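Long-range contact in extracellular serine protease (Aeromonas sobria, PDB 3WQB), which preferentially cleaves peptide bonds that follow two basic residues, one of them lysine, as a calcium-binding, secreted serine protease of the furin subfamily: residues A[55-67]-A[414-426]. The protein carries 1 engineered substitution. Sequence-based numbering, arbitrary orientation.
Sequences NDLNLWWAHRTGV and FGLIDVNKALELA
The ND2 of Asn420 sits over one face of the Trp60 indole, 3.1 Å above its plane and nearer the ring's border than its middle. Trp61 CB covers the same face. The amide of Asn420 stands almost upright on the ring, with the two planes 89° apart. Each nitrogen has its own acceptor near the N terminus: Trp60 NE1 bonds Gly17 O and Asn420 ND2 bonds Ile16 O. The Trp61 ring carries the methyl CG2 of Thr65 over the centre of one face, and Leu423 CB meets its CZ3 obliquely at 4.0 Å. Asn420 OD1 accepts from Trp61 N (3.0 Å), a bent bond, and weakly from Ala62 N, so one side-chain oxygen takes up two amides in the first turn of helix 60-64. This helix belongs to the subtilisin-like domain and precedes the strands of its parallel sheet in sequence. The N-to-C directions of helices 60-64 and 419-426 lie 68° apart, and Asp418 is the N-cap of the latter. Asp418 OD1 receives Lys421 N, the capping bond, and Asn58 ND2 (2.8 Å) from opposite faces of the carboxylate. Asn58 ND2 also bonds Ile16 O, the carbonyl used by Asn420. Asn58 CG lies anti to the backbone N (chi1 -158°), which lays the amide alongside Asp418. Main-chain bonds join Val419 N to Leu57 O (3.0 Å) and Asn420 N to Asn58 O (2.8 Å). On the apolar side, Ala62 CB packs against Leu423 CD1 at 3.6 Å, and Leu423 continues onto helix 335-352.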
ATOM      1  N   ASN A  55      -8.217  21.485   4.028  1.00 12.39           N
ATOM      2  CA  ASN A  55      -7.516  20.205   4.022  1.00 11.78           C
ATOM      3  C   ASN A  55      -8.441  19.075   3.575  1.00 11.60           C
ATOM      4  O   ASN A  55      -9.076  18.396   4.376  1.00 11.30           O
ATOM      5  CB  ASN A  55      -6.892  19.967   5.395  1.00 12.23           C
ATOM      6  CG  ASN A  55      -5.811  20.975   5.700  1.00 12.95           C
ATOM      7  OD1 ASN A  55      -5.949  21.816   6.596  1.00 15.86           O
ATOM      8  ND2 ASN A  55      -4.730  20.912   4.940  1.00 12.42           N
ATOM      9  N   ASP A  56      -8.511  18.923   2.259  1.00 10.90           N
ATOM     10  CA  ASP A  56      -9.457  18.038   1.592  1.00 10.83           C
ATOM     11  C   ASP A  56      -8.888  17.699   0.215  1.00 10.27           C
ATOM     12  O   ASP A  56      -7.735  18.028  -0.076  1.00 10.40           O
ATOM     13  CB  ASP A  56     -10.832  18.723   1.497  1.00 11.26           C
ATOM     14  CG  ASP A  56     -10.754  20.125   0.906  1.00 11.44           C
ATOM     15  OD1 ASP A  56     -10.040  20.307  -0.103  1.00 11.23           O
ATOM     16  OD2 ASP A  56     -11.414  21.041   1.445  1.00 12.62           O
ATOM     17  N   LEU A  57      -9.693  17.078  -0.644  1.00 10.44           N
ATOM     18  CA  LEU A  57      -9.215  16.678  -1.968  1.00 10.71           C
ATOM     19  C   LEU A  57      -9.291  17.784  -3.021  1.00 10.39           C
ATOM     20  O   LEU A  57      -8.955  17.558  -4.192  1.00 10.52           O
ATOM     21  CB  LEU A  57      -9.951  15.430  -2.446  1.00 11.09           C
ATOM     22  CG  LEU A  57      -9.779  14.218  -1.535  1.00 10.60           C
ATOM     23  CD1 LEU A  57     -10.785  13.139  -1.909  1.00 11.78           C
ATOM     24  CD2 LEU A  57      -8.349  13.669  -1.580  1.00 11.58           C
ATOM     25  N   ASN A  58      -9.744  18.972  -2.606  1.00 10.76           N
ATOM     26  CA  ASN A  58      -9.962  20.130  -3.489  1.00 10.73           C
ATOM     27  C   ASN A  58     -10.591  19.722  -4.806  1.00 10.75           C
ATOM     28  O   ASN A  58     -10.014  19.903  -5.883  1.00 11.30           O
ATOM     29  CB  ASN A  58      -8.697  20.984  -3.700  1.00 11.15           C
ATOM     30  CG  ASN A  58      -9.036  22.408  -4.135  1.00 11.31           C
ATOM     31  OD1 ASN A  58      -9.987  23.011  -3.639  1.00 11.93           O
ATOM     32  ND2 ASN A  58      -8.271  22.937  -5.072  1.00 11.91           N
ATOM     33  N   LEU A  59     -11.786  19.143  -4.705  1.00 10.26           N
ATOM     34  CA  LEU A  59     -12.479  18.581  -5.863  1.00 10.24           C
ATOM     35  C   LEU A  59     -13.765  19.335  -6.186  1.00 10.17           C
ATOM     36  O   LEU A  59     -14.513  18.931  -7.081  1.00 10.79           O
ATOM     37  CB  LEU A  59     -12.785  17.092  -5.650  1.00 10.46           C
ATOM     38  CG  LEU A  59     -13.514  16.670  -4.371  1.00 10.30           C
ATOM     39  CD1 LEU A  59     -14.921  17.236  -4.272  1.00 11.76           C
ATOM     40  CD2 LEU A  59     -13.543  15.152  -4.294  1.00 10.39           C
ATOM     41  N   TRP A  60     -14.009  20.445  -5.490  1.00 10.47           N
ATOM     42  CA  TRP A  60     -15.276  21.164  -5.657  1.00 10.86           C
ATOM     43  C   TRP A  60     -15.546  21.626  -7.100  1.00 10.85           C
ATOM     44  O   TRP A  60     -16.690  21.638  -7.542  1.00 11.35           O
ATOM     45  CB  TRP A  60     -15.365  22.325  -4.669  1.00 10.86           C
ATOM     46  CG  TRP A  60     -14.331  23.392  -4.856  1.00 11.35           C
ATOM     47  CD1 TRP A  60     -13.140  23.509  -4.199  1.00 11.04           C
ATOM     48  CD2 TRP A  60     -14.410  24.509  -5.753  1.00 11.78           C
ATOM     49  NE1 TRP A  60     -12.466  24.628  -4.635  1.00 11.50           N
ATOM     50  CE2 TRP A  60     -13.223  25.257  -5.590  1.00 11.87           C
ATOM     51  CE3 TRP A  60     -15.364  24.943  -6.689  1.00 12.12           C
ATOM     52  CZ2 TRP A  60     -12.969  26.423  -6.317  1.00 12.71           C
ATOM     53  CZ3 TRP A  60     -15.104  26.102  -7.419  1.00 13.12           C
ATOM     54  CH2 TRP A  60     -13.916  26.823  -7.231  1.00 13.25           C
ATOM     55  N   TRP A  61     -14.499  22.004  -7.829  1.00 10.94           N
ATOM     56  CA  TRP A  61     -14.658  22.488  -9.191  1.00 11.49           C
ATOM     57  C   TRP A  61     -14.971  21.340 -10.133  1.00 11.71           C
ATOM     58  O   TRP A  61     -15.759  21.503 -11.057  1.00 12.34           O
ATOM     59  CB  TRP A  61     -13.431  23.291  -9.621  1.00 12.12           C
ATOM     60  CG  TRP A  61     -13.502  23.910 -10.989  1.00 12.80           C
ATOM     61  CD1 TRP A  61     -13.896  25.185 -11.302  1.00 13.60           C
ATOM     62  CD2 TRP A  61     -13.118  23.294 -12.225  1.00 13.82           C
ATOM     63  NE1 TRP A  61     -13.790  25.390 -12.661  1.00 14.42           N
ATOM     64  CE2 TRP A  61     -13.310  24.250 -13.249  1.00 15.13           C
ATOM     65  CE3 TRP A  61     -12.636  22.021 -12.569  1.00 13.78           C
ATOM     66  CZ2 TRP A  61     -13.047  23.970 -14.596  1.00 15.60           C
ATOM     67  CZ3 TRP A  61     -12.365  21.745 -13.906  1.00 14.21           C
ATOM     68  CH2 TRP A  61     -12.566  22.718 -14.902  1.00 15.33           C
ATOM     69  N   ALA A  62     -14.380  20.166  -9.897  1.00 11.65           N
ATOM     70  CA  ALA A  62     -14.816  18.973 -10.618  1.00 11.99           C
ATOM     71  C   ALA A  62     -16.320  18.743 -10.425  1.00 11.86           C
ATOM     72  O   ALA A  62     -17.065  18.585 -11.392  1.00 12.47           O
ATOM     73  CB  ALA A  62     -14.021  17.756 -10.192  1.00 12.15           C
ATOM     74  N   HIS A  63     -16.768  18.766  -9.177  1.00 12.12           N
ATOM     75  CA  HIS A  63     -18.175  18.545  -8.897  1.00 12.48           C
ATOM     76  C   HIS A  63     -19.075  19.619  -9.507  1.00 12.90           C
ATOM     77  O   HIS A  63     -20.123  19.290 -10.049  1.00 13.62           O
ATOM     78  CB  HIS A  63     -18.408  18.395  -7.394  1.00 12.10           C
ATOM     79  CG  HIS A  63     -18.055  17.036  -6.873  1.00 12.62           C
ATOM     80  ND1 HIS A  63     -18.690  16.471  -5.787  1.00 13.49           N
ATOM     81  CD2 HIS A  63     -17.153  16.120  -7.300  1.00 12.32           C
ATOM     82  CE1 HIS A  63     -18.184  15.273  -5.560  1.00 13.05           C
ATOM     83  NE2 HIS A  63     -17.248  15.036  -6.461  1.00 12.21           N
ATOM     84  N   ARG A  64     -18.657  20.886  -9.448  1.00 13.06           N
ATOM     85  CA  ARG A  64     -19.460  21.972 -10.001  1.00 13.46           C
ATOM     86  C   ARG A  64     -19.453  21.996 -11.526  1.00 13.90           C
ATOM     87  O   ARG A  64     -20.290  22.660 -12.117  1.00 14.67           O
ATOM     88  CB  ARG A  64     -19.006  23.334  -9.458  1.00 13.27           C
ATOM     89  CG  ARG A  64     -19.308  23.554  -7.985  1.00 13.41           C
ATOM     90  CD  ARG A  64     -19.118  25.004  -7.580  1.00 13.24           C
ATOM     91  NE  ARG A  64     -20.212  25.838  -8.077  1.00 13.70           N
ATOM     92  CZ  ARG A  64     -20.262  27.165  -7.996  1.00 14.61           C
ATOM     93  NH1 ARG A  64     -19.279  27.850  -7.429  1.00 15.85           N
ATOM     94  NH2 ARG A  64     -21.312  27.810  -8.491  1.00 16.19           N
ATOM     95  N   THR A  65     -18.519  21.297 -12.166  1.00 13.41           N
ATOM     96  CA  THR A  65     -18.503  21.236 -13.637  1.00 13.37           C
ATOM     97  C   THR A  65     -18.916  19.871 -14.193  1.00 13.71           C
ATOM     98  O   THR A  65     -18.761  19.611 -15.386  1.00 14.53           O
ATOM     99  CB  THR A  65     -17.127  21.638 -14.237  1.00 12.76           C
ATOM    100  OG1 THR A  65     -16.119  20.726 -13.786  1.00 12.67           O
ATOM    101  CG2 THR A  65     -16.735  23.080 -13.866  1.00 14.53           C
ATOM    102  N   GLY A  66     -19.433  19.000 -13.329  1.00 13.35           N
ATOM    103  CA  GLY A  66     -19.990  17.731 -13.780  1.00 13.87           C
ATOM    104  C   GLY A  66     -18.975  16.626 -14.019  1.00 13.65           C
ATOM    105  O   GLY A  66     -19.299  15.607 -14.637  1.00 15.05           O
ATOM    106  N   VAL A  67     -17.745  16.825 -13.545  1.00 13.19           N
ATOM    107  CA  VAL A  67     -16.728  15.768 -13.541  1.00 12.85           C
ATOM    108  C   VAL A  67     -16.979  14.883 -12.320  1.00 12.27           C
ATOM    109  O   VAL A  67     -16.725  15.279 -11.179  1.00 12.98           O
ATOM    110  CB  VAL A  67     -15.294  16.353 -13.518  1.00 12.51           C
ATOM    111  CG1 VAL A  67     -14.258  15.233 -13.453  1.00 12.75           C
ATOM    112  CG2 VAL A  67     -15.037  17.242 -14.749  1.00 12.85           C
ATOM    113  N   PHE A 414       4.414  13.471  -3.164  1.00  9.32           N
ATOM    114  CA  PHE A 414       4.414  14.752  -3.862  1.00  9.59           C
ATOM    115  C   PHE A 414       3.452  15.763  -3.237  1.00  9.76           C
ATOM    116  O   PHE A 414       3.482  16.947  -3.580  1.00 10.66           O
ATOM    117  CB  PHE A 414       4.140  14.546  -5.358  1.00 10.27           C
ATOM    118  CG  PHE A 414       5.232  13.784  -6.041  1.00 10.25           C
ATOM    119  CD1 PHE A 414       5.054  12.449  -6.405  1.00 11.06           C
ATOM    120  CD2 PHE A 414       6.475  14.379  -6.250  1.00 10.65           C
ATOM    121  CE1 PHE A 414       6.092  11.734  -7.001  1.00 11.47           C
ATOM    122  CE2 PHE A 414       7.516  13.673  -6.832  1.00 12.08           C
ATOM    123  CZ  PHE A 414       7.326  12.353  -7.209  1.00 11.99           C
ATOM    124  N   GLY A 415       2.629  15.297  -2.299  1.00  9.79           N
ATOM    125  CA  GLY A 415       1.724  16.170  -1.570  1.00  9.69           C
ATOM    126  C   GLY A 415       0.298  15.673  -1.514  1.00  9.50           C
ATOM    127  O   GLY A 415      -0.022  14.563  -1.960  1.00  9.53           O
ATOM    128  N   LEU A 416      -0.567  16.515  -0.956  1.00  8.82           N
ATOM    129  CA  LEU A 416      -1.982  16.202  -0.864  1.00  9.38           C
ATOM    130  C   LEU A 416      -2.672  16.410  -2.209  1.00  9.26           C
ATOM    131  O   LEU A 416      -2.516  17.449  -2.849  1.00 10.40           O
ATOM    132  CB  LEU A 416      -2.636  17.070   0.210  1.00  9.41           C
ATOM    133  CG  LEU A 416      -4.160  17.070   0.326  1.00  9.55           C
ATOM    134  CD1 LEU A 416      -4.685  15.692   0.686  1.00 10.07           C
ATOM    135  CD2 LEU A 416      -4.623  18.118   1.328  1.00 12.14           C
ATOM    136  N   ILE A 417      -3.449  15.420  -2.623  1.00  9.14           N
ATOM    137  CA  ILE A 417      -4.215  15.510  -3.866  1.00  9.63           C
ATOM    138  C   ILE A 417      -4.975  16.834  -3.979  1.00  9.61           C
ATOM    139  O   ILE A 417      -5.635  17.269  -3.029  1.00 10.36           O
ATOM    140  CB  ILE A 417      -5.192  14.341  -3.972  1.00  9.70           C
ATOM    141  CG1 ILE A 417      -4.409  13.035  -4.154  1.00 10.96           C
ATOM    142  CG2 ILE A 417      -6.181  14.556  -5.116  1.00 11.67           C
ATOM    143  CD1 ILE A 417      -5.276  11.784  -4.160  1.00 12.83           C
ATOM    144  N   ASP A 418      -4.876  17.458  -5.150  1.00  9.85           N
ATOM    145  CA  ASP A 418      -5.632  18.665  -5.478  1.00  9.96           C
ATOM    146  C   ASP A 418      -6.300  18.381  -6.814  1.00  9.94           C
ATOM    147  O   ASP A 418      -5.705  18.566  -7.871  1.00 10.68           O
ATOM    148  CB  ASP A 418      -4.683  19.863  -5.578  1.00 10.98           C
ATOM    149  CG  ASP A 418      -5.395  21.183  -5.855  1.00 12.96           C
ATOM    150  OD1 ASP A 418      -6.537  21.174  -6.372  1.00 14.38           O
ATOM    151  OD2 ASP A 418      -4.772  22.238  -5.589  1.00 15.33           O
ATOM    152  N   VAL A 419      -7.539  17.903  -6.770  1.00 10.20           N
ATOM    153  CA  VAL A 419      -8.218  17.471  -7.994  1.00 10.71           C
ATOM    154  C   VAL A 419      -8.444  18.636  -8.959  1.00 10.80           C
ATOM    155  O   VAL A 419      -8.257  18.491 -10.179  1.00 11.27           O
ATOM    156  CB  VAL A 419      -9.567  16.778  -7.674  1.00 10.87           C
ATOM    157  CG1 VAL A 419     -10.428  16.637  -8.936  1.00 12.56           C
ATOM    158  CG2 VAL A 419      -9.328  15.417  -7.027  1.00 11.58           C
ATOM    159  N   ASN A 420      -8.862  19.783  -8.430  1.00 10.72           N
ATOM    160  CA  ASN A 420      -9.121  20.935  -9.285  1.00 10.75           C
ATOM    161  C   ASN A 420      -7.877  21.344 -10.064  1.00 10.92           C
ATOM    162  O   ASN A 420      -7.963  21.613 -11.269  1.00 11.19           O
ATOM    163  CB  ASN A 420      -9.568  22.134  -8.456  1.00 10.76           C
ATOM    164  CG  ASN A 420     -10.910  21.944  -7.791  1.00 10.80           C
ATOM    165  OD1 ASN A 420     -11.678  21.032  -8.106  1.00 11.00           O
ATOM    166  ND2 ASN A 420     -11.203  22.832  -6.854  1.00 11.00           N
ATOM    167  N   LYS A 421      -6.730  21.383  -9.385  1.00 11.24           N
ATOM    168  CA  LYS A 421      -5.488  21.791 -10.040  1.00 11.21           C
ATOM    169  C   LYS A 421      -5.011  20.727 -11.026  1.00 11.21           C
ATOM    170  O   LYS A 421      -4.520  21.055 -12.106  1.00 11.80           O
ATOM    171  CB  LYS A 421      -4.403  22.129  -9.018  1.00 11.35           C
ATOM    172  CG  LYS A 421      -3.167  22.787  -9.617  1.00 12.68           C
ATOM    173  CD  LYS A 421      -2.206  23.243  -8.535  1.00 16.36           C
ATOM    174  CE  LYS A 421      -0.928  23.772  -9.165  1.00 18.83           C
ATOM    175  NZ  LYS A 421       0.005  24.293  -8.138  1.00 21.05           N
ATOM    176  N   ALA A 422      -5.195  19.451 -10.681  1.00 11.08           N
ATOM    177  CA  ALA A 422      -4.877  18.380 -11.617  1.00 11.15           C
ATOM    178  C   ALA A 422      -5.684  18.536 -12.901  1.00 11.41           C
ATOM    179  O   ALA A 422      -5.157  18.356 -13.997  1.00 11.41           O
ATOM    180  CB  ALA A 422      -5.111  17.007 -10.977  1.00 11.26           C
ATOM    181  N   LEU A 423      -6.962  18.885 -12.761  1.00 11.75           N
ATOM    182  CA  LEU A 423      -7.817  19.123 -13.929  1.00 12.09           C
ATOM    183  C   LEU A 423      -7.404  20.349 -14.736  1.00 12.39           C
ATOM    184  O   LEU A 423      -7.497  20.337 -15.957  1.00 12.65           O
ATOM    185  CB  LEU A 423      -9.284  19.231 -13.522  1.00 11.87           C
ATOM    186  CG  LEU A 423      -9.937  17.919 -13.094  1.00 11.89           C
ATOM    187  CD1 LEU A 423     -11.243  18.208 -12.372  1.00 13.57           C
ATOM    188  CD2 LEU A 423     -10.166  17.019 -14.292  1.00 12.32           C
ATOM    189  N   GLU A 424      -6.963  21.401 -14.058  1.00 12.67           N
ATOM    190  CA  GLU A 424      -6.420  22.575 -14.741  1.00 13.39           C
ATOM    191  C   GLU A 424      -5.203  22.198 -15.584  1.00 13.82           C
ATOM    192  O   GLU A 424      -5.081  22.601 -16.736  1.00 14.64           O
ATOM    193  CB  GLU A 424      -6.043  23.651 -13.725  1.00 13.78           C
ATOM    194  CG  GLU A 424      -5.584  24.958 -14.333  1.00 16.57           C
ATOM    195  CD  GLU A 424      -5.325  26.000 -13.275  1.00 20.23           C
ATOM    196  OE1 GLU A 424      -4.240  25.966 -12.663  1.00 23.57           O
ATOM    197  OE2 GLU A 424      -6.214  26.843 -13.042  1.00 23.61           O
ATOM    198  N   LEU A 425      -4.312  21.397 -15.017  1.00 13.90           N
ATOM    199  CA  LEU A 425      -3.116  20.993 -15.740  1.00 14.49           C
ATOM    200  C   LEU A 425      -3.464  20.031 -16.871  1.00 14.36           C
ATOM    201  O   LEU A 425      -2.844  20.064 -17.934  1.00 14.64           O
ATOM    202  CB  LEU A 425      -2.089  20.363 -14.794  1.00 14.86           C
ATOM    203  CG  LEU A 425      -1.417  21.231 -13.723  1.00 16.50           C
ATOM    204  CD1 LEU A 425      -0.354  20.435 -12.988  1.00 17.77           C
ATOM    205  CD2 LEU A 425      -0.809  22.486 -14.334  1.00 17.50           C
ATOM    206  N   ALA A 426      -4.474  19.191 -16.650  1.00 14.00           N
ATOM    207  CA  ALA A 426      -4.854  18.171 -17.630  1.00 14.77           C
ATOM    208  C   ALA A 426      -5.308  18.757 -18.959  1.00 15.55           C
ATOM    209  O   ALA A 426      -5.075  18.160 -20.008  1.00 15.90           O
ATOM    210  CB  ALA A 426      -5.926  17.251 -17.059  1.00 14.25           C
TER